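Local coordinates for protein proline dehydrogenase (PDB 3HAZ) that probably oxidises proline to glutamate in two steps, pairing an FAD-dependent proline dehydrogenase with an NAD-dependent aldehyde dehydrogenase in one chain, at residues Ile250-Val255 against Gly522-Leu527; Ala594-Glu599 against Asp605-Glu610; Leu821-Pro826 against Pro863-Cys868. All blocks are in the same frame, centred on the assembly; numbering follows the deposited sequence.

Contact 1 (Ile250-Val255 against Gly522-Leu527); sequences ISRARV and GARTAL
I250 and R252 face L527 and R524 across the start of two helices, 252-272 and 524-536, whose backbones stay well apart, the nearest CA atoms, those of I250 and G522, being 8.0 Å from each other. The first helix belongs to the TIM barrel of the proline dehydrogenase part, where it forms the crossover between parallel strands 235-238 and 276-279, a beta-alpha-beta unit. The second comes much later in the chain, so the contact brings a distant helix against the barrel and illustrates how long side chains can bridge a gap that backbones leave. Two arginines do most of the bridging. R252 extends from its backbone with CG anti to N (chi1 165°) and then bends at chi3, which turns its guanidinium toward the other helix. R524 bends at the same torsion and crosses it at about a right angle. Atom NH1 of R524 comes over one face of the R252 guanidinium, 3.6 Å from NH2 of R252, with the two planes inclined by 51°. D292 on helix 287-298 probably makes this closeness of like charges tolerable: its OD2 forms salt bridges with NE of R252 and NH1 of R524. R524 is held a second time through NE, which bonds to the carbonyl O of F10. Beside this polar cluster lies a small apolar touch, with CG2 of I250 4.2 Å from CD2 of L527. The helix starts themselves are secured by backbone bonds within each segment, V255 N to S251 O and L527 N to A523 O. A water accepts from NH2 of R252 at 3.0 Å and makes a weak bond, one among competing acceptors, with the carbonyl O of G522 at 3.1 Å.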
ATOM      1  N   ILE A 250      43.978  -5.207  28.281  1.00 24.92           N
ATOM      2  CA  ILE A 250      44.452  -6.488  28.809  1.00 28.47           C
ATOM      3  C   ILE A 250      45.963  -6.503  29.051  1.00 27.95           C
ATOM      4  O   ILE A 250      46.470  -7.337  29.802  1.00 27.12           O
ATOM      5  CB  ILE A 250      44.042  -7.699  27.935  1.00 30.09           C
ATOM      6  CG1 ILE A 250      44.700  -7.625  26.555  1.00 28.75           C
ATOM      7  CG2 ILE A 250      42.516  -7.808  27.841  1.00 24.73           C
ATOM      8  CD1 ILE A 250      44.508  -8.874  25.723  1.00 25.71           C
ATOM      9  N   SER A 251      46.680  -5.578  28.422  1.00 21.97           N
ATOM     10  CA  SER A 251      48.113  -5.455  28.672  1.00 28.38           C
ATOM     11  C   SER A 251      48.425  -4.290  29.615  1.00 26.92           C
ATOM     12  O   SER A 251      49.542  -3.782  29.638  1.00 27.37           O
ATOM     13  CB  SER A 251      48.875  -5.297  27.352  1.00 26.63           C
ATOM     14  OG  SER A 251      48.742  -6.460  26.547  1.00 23.13           O
ATOM     15  N   ARG A 252      47.433  -3.872  30.397  1.00 25.48           N
ATOM     16  CA  ARG A 252      47.607  -2.719  31.279  1.00 28.41           C
ATOM     17  C   ARG A 252      48.843  -2.827  32.181  1.00 34.63           C
ATOM     18  O   ARG A 252      49.558  -1.840  32.379  1.00 31.68           O
ATOM     19  CB  ARG A 252      46.352  -2.483  32.125  1.00 25.82           C
ATOM     20  CG  ARG A 252      46.584  -1.537  33.305  1.00 30.43           C
ATOM     21  CD  ARG A 252      45.297  -1.255  34.077  1.00 24.80           C
ATOM     22  NE  ARG A 252      44.508  -0.180  33.471  1.00 34.76           N
ATOM     23  CZ  ARG A 252      43.488  -0.368  32.634  1.00 24.71           C
ATOM     24  NH1 ARG A 252      43.126  -1.593  32.287  1.00 23.12           N
ATOM     25  NH2 ARG A 252      42.833   0.676  32.138  1.00 24.39           N
ATOM     26  N   ALA A 253      49.106  -4.016  32.720  1.00 27.28           N
ATOM     27  CA  ALA A 253      50.234  -4.171  33.639  1.00 33.42           C
ATOM     28  C   ALA A 253      51.557  -3.759  32.999  1.00 33.39           C
ATOM     29  O   ALA A 253      52.299  -2.960  33.567  1.00 31.29           O
ATOM     30  CB  ALA A 253      50.314  -5.593  34.192  1.00 32.45           C
ATOM     31  N   ARG A 254      51.857  -4.292  31.818  1.00 26.62           N
ATOM     32  CA  ARG A 254      53.118  -3.950  31.165  1.00 28.75           C
ATOM     33  C   ARG A 254      53.120  -2.510  30.634  1.00 25.74           C
ATOM     34  O   ARG A 254      54.162  -1.861  30.616  1.00 32.54           O
ATOM     35  CB  ARG A 254      53.456  -4.941  30.051  1.00 28.01           C
ATOM     36  CG  ARG A 254      52.545  -4.847  28.839  1.00 30.27           C
ATOM     37  CD  ARG A 254      53.068  -5.713  27.707  1.00 34.41           C
ATOM     38  NE  ARG A 254      54.251  -5.129  27.084  1.00 33.43           N
ATOM     39  CZ  ARG A 254      54.668  -5.423  25.857  1.00 34.29           C
ATOM     40  NH1 ARG A 254      55.754  -4.839  25.363  1.00 33.65           N
ATOM     41  NH2 ARG A 254      53.995  -6.300  25.121  1.00 29.42           N
ATOM     42  N   VAL A 255      51.952  -2.020  30.213  1.00 29.56           N
ATOM     43  CA  VAL A 255      51.819  -0.643  29.737  1.00 26.86           C
ATOM     44  C   VAL A 255      52.214   0.382  30.812  1.00 32.35           C
ATOM     45  O   VAL A 255      52.967   1.313  30.543  1.00 29.66           O
ATOM     46  CB  VAL A 255      50.389  -0.344  29.212  1.00 26.40           C
ATOM     47  CG1 VAL A 255      50.195   1.162  28.955  1.00 21.28           C
ATOM     48  CG2 VAL A 255      50.118  -1.133  27.939  1.00 27.11           C
ATOM     49  N   GLY A 522      37.748  -2.853  27.426  1.00 22.28           N
ATOM     50  CA  GLY A 522      38.282  -1.527  27.681  1.00 25.01           C
ATOM     51  C   GLY A 522      37.522  -0.768  28.754  1.00 27.09           C
ATOM     52  O   GLY A 522      37.832   0.387  29.039  1.00 25.76           O
ATOM     53  N   ALA A 523      36.510  -1.414  29.329  1.00 20.74           N
ATOM     54  CA  ALA A 523      35.777  -0.865  30.464  1.00 23.69           C
ATOM     55  C   ALA A 523      36.128  -1.699  31.685  1.00 28.82           C
ATOM     56  O   ALA A 523      35.626  -2.812  31.843  1.00 32.53           O
ATOM     57  CB  ALA A 523      34.276  -0.912  30.205  1.00 21.39           C
ATOM     58  N   ARG A 524      36.982  -1.163  32.552  1.00 29.51           N
ATOM     59  CA  ARG A 524      37.568  -1.966  33.628  1.00 25.64           C
ATOM     60  C   ARG A 524      36.536  -2.629  34.545  1.00 29.65           C
ATOM     61  O   ARG A 524      36.771  -3.722  35.061  1.00 34.38           O
ATOM     62  CB  ARG A 524      38.589  -1.160  34.441  1.00 26.95           C
ATOM     63  CG  ARG A 524      37.999  -0.124  35.385  1.00 33.92           C
ATOM     64  CD  ARG A 524      39.094   0.604  36.178  1.00 38.27           C
ATOM     65  NE  ARG A 524      39.492   1.874  35.568  1.00 35.98           N
ATOM     66  CZ  ARG A 524      40.742   2.221  35.262  1.00 30.56           C
ATOM     67  NH1 ARG A 524      41.754   1.397  35.498  1.00 29.67           N
ATOM     68  NH2 ARG A 524      40.985   3.409  34.720  1.00 30.11           N
ATOM     69  N   THR A 525      35.397  -1.978  34.747  1.00 28.42           N
ATOM     70  CA  THR A 525      34.340  -2.569  35.558  1.00 31.37           C
ATOM     71  C   THR A 525      33.819  -3.844  34.900  1.00 28.91           C
ATOM     72  O   THR A 525      33.610  -4.856  35.569  1.00 28.19           O
ATOM     73  CB  THR A 525      33.169  -1.590  35.783  1.00 42.18           C
ATOM     74  OG1 THR A 525      33.651  -0.405  36.428  1.00 54.78           O
ATOM     75  CG2 THR A 525      32.109  -2.225  36.660  1.00 40.25           C
ATOM     76  N   ALA A 526      33.621  -3.789  33.585  1.00 22.25           N
ATOM     77  CA  ALA A 526      33.107  -4.932  32.830  1.00 19.53           C
ATOM     78  C   ALA A 526      34.119  -6.072  32.751  1.00 23.26           C
ATOM     79  O   ALA A 526      33.763  -7.236  32.944  1.00 28.20           O
ATOM     80  CB  ALA A 526      32.677  -4.496  31.416  1.00 18.12           C
ATOM     81  N   LEU A 527      35.377  -5.737  32.467  1.00 22.27           N
ATOM     82  CA  LEU A 527      36.425  -6.748  32.374  1.00 26.94           C
ATOM     83  C   LEU A 527      36.719  -7.377  33.743  1.00 29.23           C
ATOM     84  O   LEU A 527      36.890  -8.594  33.855  1.00 28.36           O
ATOM     85  CB  LEU A 527      37.708  -6.160  31.773  1.00 28.78           C
ATOM     86  CG  LEU A 527      38.880  -7.140  31.674  1.00 27.54           C
ATOM     87  CD1 LEU A 527      38.494  -8.379  30.866  1.00 21.72           C
ATOM     88  CD2 LEU A 527      40.111  -6.473  31.076  1.00 29.73           C
TER
HETATM   89  O   HOH W   1      40.136  -0.057  31.051  1.00 23.64           O

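Contact 2 (Ala594-Glu599 against Asp605-Glu610)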
ATOM      1  N   ALA A 594      34.618 -20.604  31.567  1.00 25.70           N
ATOM      2  CA  ALA A 594      35.589 -21.260  32.447  1.00 39.16           C
ATOM      3  C   ALA A 594      36.005 -22.612  31.883  1.00 35.99           C
ATOM      4  O   ALA A 594      37.185 -22.960  31.888  1.00 38.42           O
ATOM      5  CB  ALA A 594      35.021 -21.429  33.859  1.00 37.17           C
ATOM      6  N   LEU A 595      35.024 -23.371  31.402  1.00 30.59           N
ATOM      7  CA  LEU A 595      35.287 -24.672  30.795  1.00 38.19           C
ATOM      8  C   LEU A 595      36.142 -24.544  29.538  1.00 33.57           C
ATOM      9  O   LEU A 595      37.080 -25.314  29.337  1.00 36.94           O
ATOM     10  CB  LEU A 595      33.976 -25.394  30.470  1.00 43.01           C
ATOM     11  CG  LEU A 595      33.506 -26.473  31.451  1.00 53.15           C
ATOM     12  CD1 LEU A 595      33.663 -26.028  32.896  1.00 61.72           C
ATOM     13  CD2 LEU A 595      32.065 -26.873  31.160  1.00 46.33           C
ATOM     14  N   LEU A 596      35.811 -23.568  28.699  1.00 29.00           N
ATOM     15  CA  LEU A 596      36.543 -23.334  27.461  1.00 30.46           C
ATOM     16  C   LEU A 596      38.008 -23.007  27.735  1.00 37.94           C
ATOM     17  O   LEU A 596      38.900 -23.377  26.969  1.00 33.16           O
ATOM     18  CB  LEU A 596      35.894 -22.198  26.669  1.00 20.58           C
ATOM     19  CG  LEU A 596      34.567 -22.536  25.990  1.00 29.86           C
ATOM     20  CD1 LEU A 596      33.874 -21.272  25.499  1.00 23.37           C
ATOM     21  CD2 LEU A 596      34.782 -23.526  24.846  1.00 29.85           C
ATOM     22  N   GLN A 597      38.257 -22.303  28.829  1.00 35.35           N
ATOM     23  CA  GLN A 597      39.619 -21.956  29.184  1.00 34.93           C
ATOM     24  C   GLN A 597      40.363 -23.160  29.773  1.00 36.43           C
ATOM     25  O   GLN A 597      41.510 -23.424  29.411  1.00 31.53           O
ATOM     26  CB  GLN A 597      39.635 -20.767  30.144  1.00 33.00           C
ATOM     27  CG  GLN A 597      39.193 -19.460  29.499  1.00 29.93           C
ATOM     28  CD  GLN A 597      39.680 -18.255  30.269  1.00 35.72           C
ATOM     29  OE1 GLN A 597      39.235 -18.008  31.392  1.00 33.88           O
ATOM     30  NE2 GLN A 597      40.609 -17.495  29.673  1.00 27.03           N
ATOM     31  N   ARG A 598      39.701 -23.899  30.658  1.00 35.55           N
ATOM     32  CA  ARG A 598      40.324 -25.038  31.337  1.00 34.36           C
ATOM     33  C   ARG A 598      40.503 -26.238  30.414  1.00 35.95           C
ATOM     34  O   ARG A 598      41.612 -26.743  30.254  1.00 39.63           O
ATOM     35  CB  ARG A 598      39.504 -25.449  32.563  1.00 43.89           C
ATOM     36  CG  ARG A 598      39.948 -24.816  33.870  1.00 56.02           C
ATOM     37  CD  ARG A 598      41.127 -25.568  34.477  1.00 61.04           C
ATOM     38  N   GLU A 599      39.410 -26.700  29.815  1.00 38.54           N
ATOM     39  CA  GLU A 599      39.459 -27.872  28.945  1.00 33.61           C
ATOM     40  C   GLU A 599      39.939 -27.514  27.541  1.00 31.31           C
ATOM     41  O   GLU A 599      40.641 -28.293  26.903  1.00 30.25           O
ATOM     42  CB  GLU A 599      38.088 -28.560  28.873  1.00 31.43           C
ATOM     43  CG  GLU A 599      38.123 -29.948  28.225  1.00 36.05           C
ATOM     44  CD  GLU A 599      36.747 -30.607  28.139  1.00 45.32           C
ATOM     45  OE1 GLU A 599      35.750 -29.894  27.889  1.00 37.90           O
ATOM     46  OE2 GLU A 599      36.668 -31.846  28.308  1.00 39.93           O
ATOM     47  N   ASP A 605      39.052 -13.839  25.390  1.00 25.73           N
ATOM     48  CA  ASP A 605      38.271 -13.324  24.273  1.00 27.42           C
ATOM     49  C   ASP A 605      37.819 -14.424  23.318  1.00 23.47           C
ATOM     50  O   ASP A 605      36.740 -14.333  22.730  1.00 27.21           O
ATOM     51  CB  ASP A 605      39.033 -12.242  23.507  1.00 33.35           C
ATOM     52  CG  ASP A 605      38.139 -11.487  22.548  1.00 43.53           C
ATOM     53  OD1 ASP A 605      37.048 -11.050  22.978  1.00 47.53           O
ATOM     54  OD2 ASP A 605      38.519 -11.338  21.366  1.00 50.86           O
ATOM     55  N   ASP A 606      38.640 -15.459  23.165  1.00 27.63           N
ATOM     56  CA  ASP A 606      38.280 -16.596  22.318  1.00 26.60           C
ATOM     57  C   ASP A 606      37.166 -17.414  22.947  1.00 23.09           C
ATOM     58  O   ASP A 606      36.283 -17.912  22.251  1.00 26.15           O
ATOM     59  CB  ASP A 606      39.488 -17.493  22.059  1.00 34.21           C
ATOM     60  CG  ASP A 606      40.440 -16.901  21.046  1.00 41.39           C
ATOM     61  OD1 ASP A 606      39.988 -16.103  20.197  1.00 40.12           O
ATOM     62  OD2 ASP A 606      41.639 -17.237  21.097  1.00 43.21           O
ATOM     63  N   ALA A 607      37.211 -17.549  24.267  1.00 19.64           N
ATOM     64  CA  ALA A 607      36.184 -18.289  24.989  1.00 24.72           C
ATOM     65  C   ALA A 607      34.850 -17.547  24.920  1.00 28.12           C
ATOM     66  O   ALA A 607      33.836 -18.118  24.540  1.00 27.22           O
ATOM     67  CB  ALA A 607      36.607 -18.516  26.437  1.00 25.57           C
ATOM     68  N   LEU A 608      34.863 -16.264  25.268  1.00 28.20           N
ATOM     69  CA  LEU A 608      33.656 -15.451  25.193  1.00 23.11           C
ATOM     70  C   LEU A 608      33.063 -15.476  23.780  1.00 25.56           C
ATOM     71  O   LEU A 608      31.851 -15.620  23.597  1.00 23.14           O
ATOM     72  CB  LEU A 608      33.962 -14.015  25.604  1.00 23.16           C
ATOM     73  CG  LEU A 608      32.854 -13.002  25.331  1.00 27.00           C
ATOM     74  CD1 LEU A 608      31.604 -13.377  26.109  1.00 31.35           C
ATOM     75  CD2 LEU A 608      33.322 -11.601  25.691  1.00 19.91           C
ATOM     76  N   SER A 609      33.928 -15.330  22.784  1.00 20.59           N
ATOM     77  CA  SER A 609      33.496 -15.377  21.396  1.00 23.14           C
ATOM     78  C   SER A 609      32.846 -16.720  21.039  1.00 25.21           C
ATOM     79  O   SER A 609      31.853 -16.753  20.314  1.00 25.02           O
ATOM     80  CB  SER A 609      34.667 -15.090  20.457  1.00 23.45           C
ATOM     81  OG  SER A 609      34.333 -15.437  19.128  1.00 33.44           O
ATOM     82  N   GLU A 610      33.404 -17.822  21.537  1.00 22.17           N
ATOM     83  CA  GLU A 610      32.817 -19.131  21.261  1.00 28.50           C
ATOM     84  C   GLU A 610      31.468 -19.280  21.968  1.00 29.26           C
ATOM     85  O   GLU A 610      30.513 -19.804  21.393  1.00 28.46           O
ATOM     86  CB  GLU A 610      33.758 -20.282  21.636  1.00 28.14           C
ATOM     87  CG  GLU A 610      33.103 -21.650  21.445  1.00 25.87           C
ATOM     88  CD  GLU A 610      34.078 -22.817  21.385  1.00 33.90           C
ATOM     89  OE1 GLU A 610      35.265 -22.657  21.746  1.00 39.69           O
ATOM     90  OE2 GLU A 610      33.642 -23.914  20.979  1.00 32.05           O
TER
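L596 lies against A607 and E610 in a helical hairpin of the aldehyde dehydrogenase part, where helix 589-598 loops back into helix 604-629. The two short axes approach to 8.9 Å, and their directions differ by 131°, a splayed pair. Apolar contact comes first. CB of L596 meets CB of A607 at 3.8 Å, the small alanine allowing the CA atoms to come within 5.6 Å. CG of Q597 reaches the same methyl at 4.1 Å. Among carbon-oxygen contacts, the leucine's two methyls divide the work: CD1 lies 3.3 Å from the carbonyl O of A607, beside the aliphatic start of E610, and CD2 rests against the E610 carboxylate. E610 has CG anti to the backbone N (chi1 176°) and an extended chain, which carries the carboxylate there. Polar bonds to residues outside the two segments hold the ends of Q597 and E610. NE2 of Q597 bonds to the carbonyl O of K602. OE2 of the buried E610 carboxylate is gripped by the backbone N atoms of L663 and A664, which would probably favour its charged form. OE1 forms a salt bridge with NZ of K602 and lies 3.3 Å from CD2 of L596.

Contact 3 (Leu821-Pro826 against Pro863-Cys868)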
ATOM      1  N   LEU A 821      53.308 -10.697  21.255  1.00 23.47           N
ATOM      2  CA  LEU A 821      52.247 -11.546  21.786  1.00 22.17           C
ATOM      3  C   LEU A 821      52.692 -12.272  23.056  1.00 26.88           C
ATOM      4  O   LEU A 821      53.729 -12.935  23.075  1.00 28.41           O
ATOM      5  CB  LEU A 821      51.790 -12.565  20.743  1.00 19.76           C
ATOM      6  CG  LEU A 821      51.314 -12.004  19.402  1.00 24.71           C
ATOM      7  CD1 LEU A 821      50.910 -13.142  18.478  1.00 27.69           C
ATOM      8  CD2 LEU A 821      50.159 -11.038  19.594  1.00 25.41           C
ATOM      9  N   LYS A 822      51.905 -12.147  24.119  1.00 30.72           N
ATOM     10  CA  LYS A 822      52.183 -12.902  25.333  1.00 32.81           C
ATOM     11  C   LYS A 822      51.671 -14.331  25.193  1.00 30.82           C
ATOM     12  O   LYS A 822      50.496 -14.552  24.910  1.00 24.85           O
ATOM     13  CB  LYS A 822      51.562 -12.241  26.562  1.00 33.93           C
ATOM     14  CG  LYS A 822      51.979 -12.904  27.872  1.00 41.22           C
ATOM     15  CD  LYS A 822      51.527 -12.093  29.074  1.00 47.63           C
ATOM     16  CE  LYS A 822      52.449 -12.305  30.263  1.00 50.31           C
ATOM     17  NZ  LYS A 822      52.598 -13.746  30.597  1.00 48.62           N
ATOM     18  N   ILE A 823      52.574 -15.287  25.376  1.00 27.84           N
ATOM     19  CA  ILE A 823      52.265 -16.705  25.311  1.00 25.93           C
ATOM     20  C   ILE A 823      52.282 -17.217  26.735  1.00 30.42           C
ATOM     21  O   ILE A 823      53.219 -16.935  27.476  1.00 32.62           O
ATOM     22  CB  ILE A 823      53.356 -17.474  24.536  1.00 28.23           C
ATOM     23  CG1 ILE A 823      53.535 -16.889  23.135  1.00 39.25           C
ATOM     24  CG2 ILE A 823      53.032 -18.963  24.464  1.00 29.57           C
ATOM     25  CD1 ILE A 823      54.818 -17.330  22.462  1.00 41.42           C
ATOM     26  N   GLY A 824      51.255 -17.961  27.131  1.00 29.74           N
ATOM     27  CA  GLY A 824      51.218 -18.482  28.484  1.00 33.65           C
ATOM     28  C   GLY A 824      49.861 -18.977  28.930  1.00 30.65           C
ATOM     29  O   GLY A 824      49.008 -19.311  28.105  1.00 28.96           O
ATOM     30  N   ASP A 825      49.671 -19.046  30.246  1.00 35.31           N
ATOM     31  CA  ASP A 825      48.408 -19.504  30.826  1.00 37.20           C
ATOM     32  C   ASP A 825      47.238 -18.693  30.282  1.00 33.01           C
ATOM     33  O   ASP A 825      47.173 -17.481  30.487  1.00 32.01           O
ATOM     34  CB  ASP A 825      48.448 -19.406  32.356  1.00 35.12           C
ATOM     35  CG  ASP A 825      47.215 -20.006  33.016  1.00 47.82           C
ATOM     36  OD1 ASP A 825      46.186 -20.173  32.331  1.00 45.05           O
ATOM     37  OD2 ASP A 825      47.273 -20.316  34.227  1.00 57.83           O
ATOM     38  N   PRO A 826      46.303 -19.367  29.594  1.00 36.98           N
ATOM     39  CA  PRO A 826      45.127 -18.738  28.982  1.00 36.90           C
ATOM     40  C   PRO A 826      44.218 -18.040  29.998  1.00 42.03           C
ATOM     41  O   PRO A 826      43.393 -17.213  29.609  1.00 34.70           O
ATOM     42  CB  PRO A 826      44.397 -19.927  28.342  1.00 31.85           C
ATOM     43  CG  PRO A 826      44.897 -21.116  29.102  1.00 35.70           C
ATOM     44  CD  PRO A 826      46.341 -20.809  29.299  1.00 36.98           C
ATOM     45  N   PRO A 863      59.700 -17.132  21.583  1.00 55.66           N
ATOM     46  CA  PRO A 863      60.045 -17.844  22.817  1.00 53.74           C
ATOM     47  C   PRO A 863      58.800 -18.443  23.454  1.00 45.68           C
ATOM     48  O   PRO A 863      57.820 -17.734  23.678  1.00 53.86           O
ATOM     49  CB  PRO A 863      60.602 -16.733  23.721  1.00 59.48           C
ATOM     50  CG  PRO A 863      60.588 -15.452  22.878  1.00 62.12           C
ATOM     51  CD  PRO A 863      59.585 -15.683  21.806  1.00 58.65           C
ATOM     52  N   ALA A 864      58.838 -19.734  23.745  1.00 38.98           N
ATOM     53  CA  ALA A 864      57.685 -20.414  24.313  1.00 43.56           C
ATOM     54  C   ALA A 864      57.986 -20.868  25.732  1.00 49.50           C
ATOM     55  O   ALA A 864      59.109 -21.267  26.032  1.00 51.26           O
ATOM     56  CB  ALA A 864      57.295 -21.603  23.449  1.00 40.40           C
ATOM     57  N   PRO A 865      56.977 -20.806  26.611  1.00 49.07           N
ATOM     58  CA  PRO A 865      57.112 -21.281  27.990  1.00 47.90           C
ATOM     59  C   PRO A 865      57.177 -22.796  27.999  1.00 49.05           C
ATOM     60  O   PRO A 865      56.671 -23.427  27.065  1.00 48.38           O
ATOM     61  CB  PRO A 865      55.799 -20.836  28.652  1.00 50.02           C
ATOM     62  CG  PRO A 865      55.082 -19.980  27.636  1.00 45.83           C
ATOM     63  CD  PRO A 865      55.602 -20.386  26.304  1.00 46.03           C
ATOM     64  N   GLU A 866      57.782 -23.374  29.031  1.00 47.44           N
ATOM     65  CA  GLU A 866      57.770 -24.822  29.188  1.00 46.97           C
ATOM     66  C   GLU A 866      56.330 -25.325  29.147  1.00 46.15           C
ATOM     67  O   GLU A 866      55.421 -24.661  29.640  1.00 49.15           O
ATOM     68  CB  GLU A 866      58.444 -25.231  30.503  1.00 44.76           C
ATOM     69  N   GLY A 867      56.124 -26.494  28.550  1.00 47.97           N
ATOM     70  CA  GLY A 867      54.805 -27.100  28.504  1.00 50.75           C
ATOM     71  C   GLY A 867      54.271 -27.229  27.091  1.00 50.20           C
ATOM     72  O   GLY A 867      55.023 -27.089  26.123  1.00 51.21           O
ATOM     73  N   CYS A 868      52.969 -27.486  26.976  1.00 41.93           N
ATOM     74  CA  CYS A 868      52.329 -27.669  25.675  1.00 41.35           C
ATOM     75  C   CYS A 868      52.159 -26.350  24.930  1.00 39.70           C
ATOM     76  O   CYS A 868      51.050 -26.001  24.524  1.00 39.50           O
ATOM     77  CB  CYS A 868      50.963 -28.357  25.824  1.00 40.31           C
ATOM     78  SG  CYS A 868      50.982 -30.151  25.600  1.00 67.27           S
TER
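In the aldehyde dehydrogenase part, I823 sets one branch on the P865 ring and the other on the backbone of P863. Its CG2, anti to the backbone N, presses on the P865 ring at CD, 3.5 Å away and tighter than usual for two carbons. CD1, on the other branch, lies 3.3 Å from the carbonyl O of P863. The isoleucine and the P865 ring cross at about a right angle, and the ring also spans to the backbone beyond, its CG standing 3.6 Å from the carbonyl O of I823 and 4.2 Å from CA of G824. No hydrogen bond joins the segments; the contact is one of van der Waals fit. Replacing P865 by an alanine, which lacks CG and CD, would probably open a gap against CG2 of I823 and free the loop backbone to turn. A second shell fixes the first. F869 and A871 touch the I823 side chain, and G824 adopts backbone angles that call for glycine (phi 164°). Backbone hydrogen bonds from K822 to H832 and V833, and from G824 to V833, hold this loop in place, while L821 packs on V783 and F787 of helix 775-787. Segment 821-826 thus runs from helix 804-819 toward helix 839-855 and lies against the hairpin loop joining antiparallel strands 857-861 and 873-876, at the edge that this chain gives the mixed sheet.

The three contacts lie near one another in the region where the two enzyme parts meet. Contact 1 touches neither of the others directly, its nearest atoms being about 7 Å from contact 2 and about 6 Å from contact 3, yet helix 524-536 continues to V534, on which A594 and Q597 of contact 2 pack. R254 and E820 form a salt bridge between the helix of contact 1 and the approach to contact 3. Contacts 2 and 3, with centres 17 Å apart, do meet: NE2 of Q597 is 2.8 Å from O of P826. Contact 2 alone nears a bound cofactor, the E610 side chain lying about 9 Å from NAD.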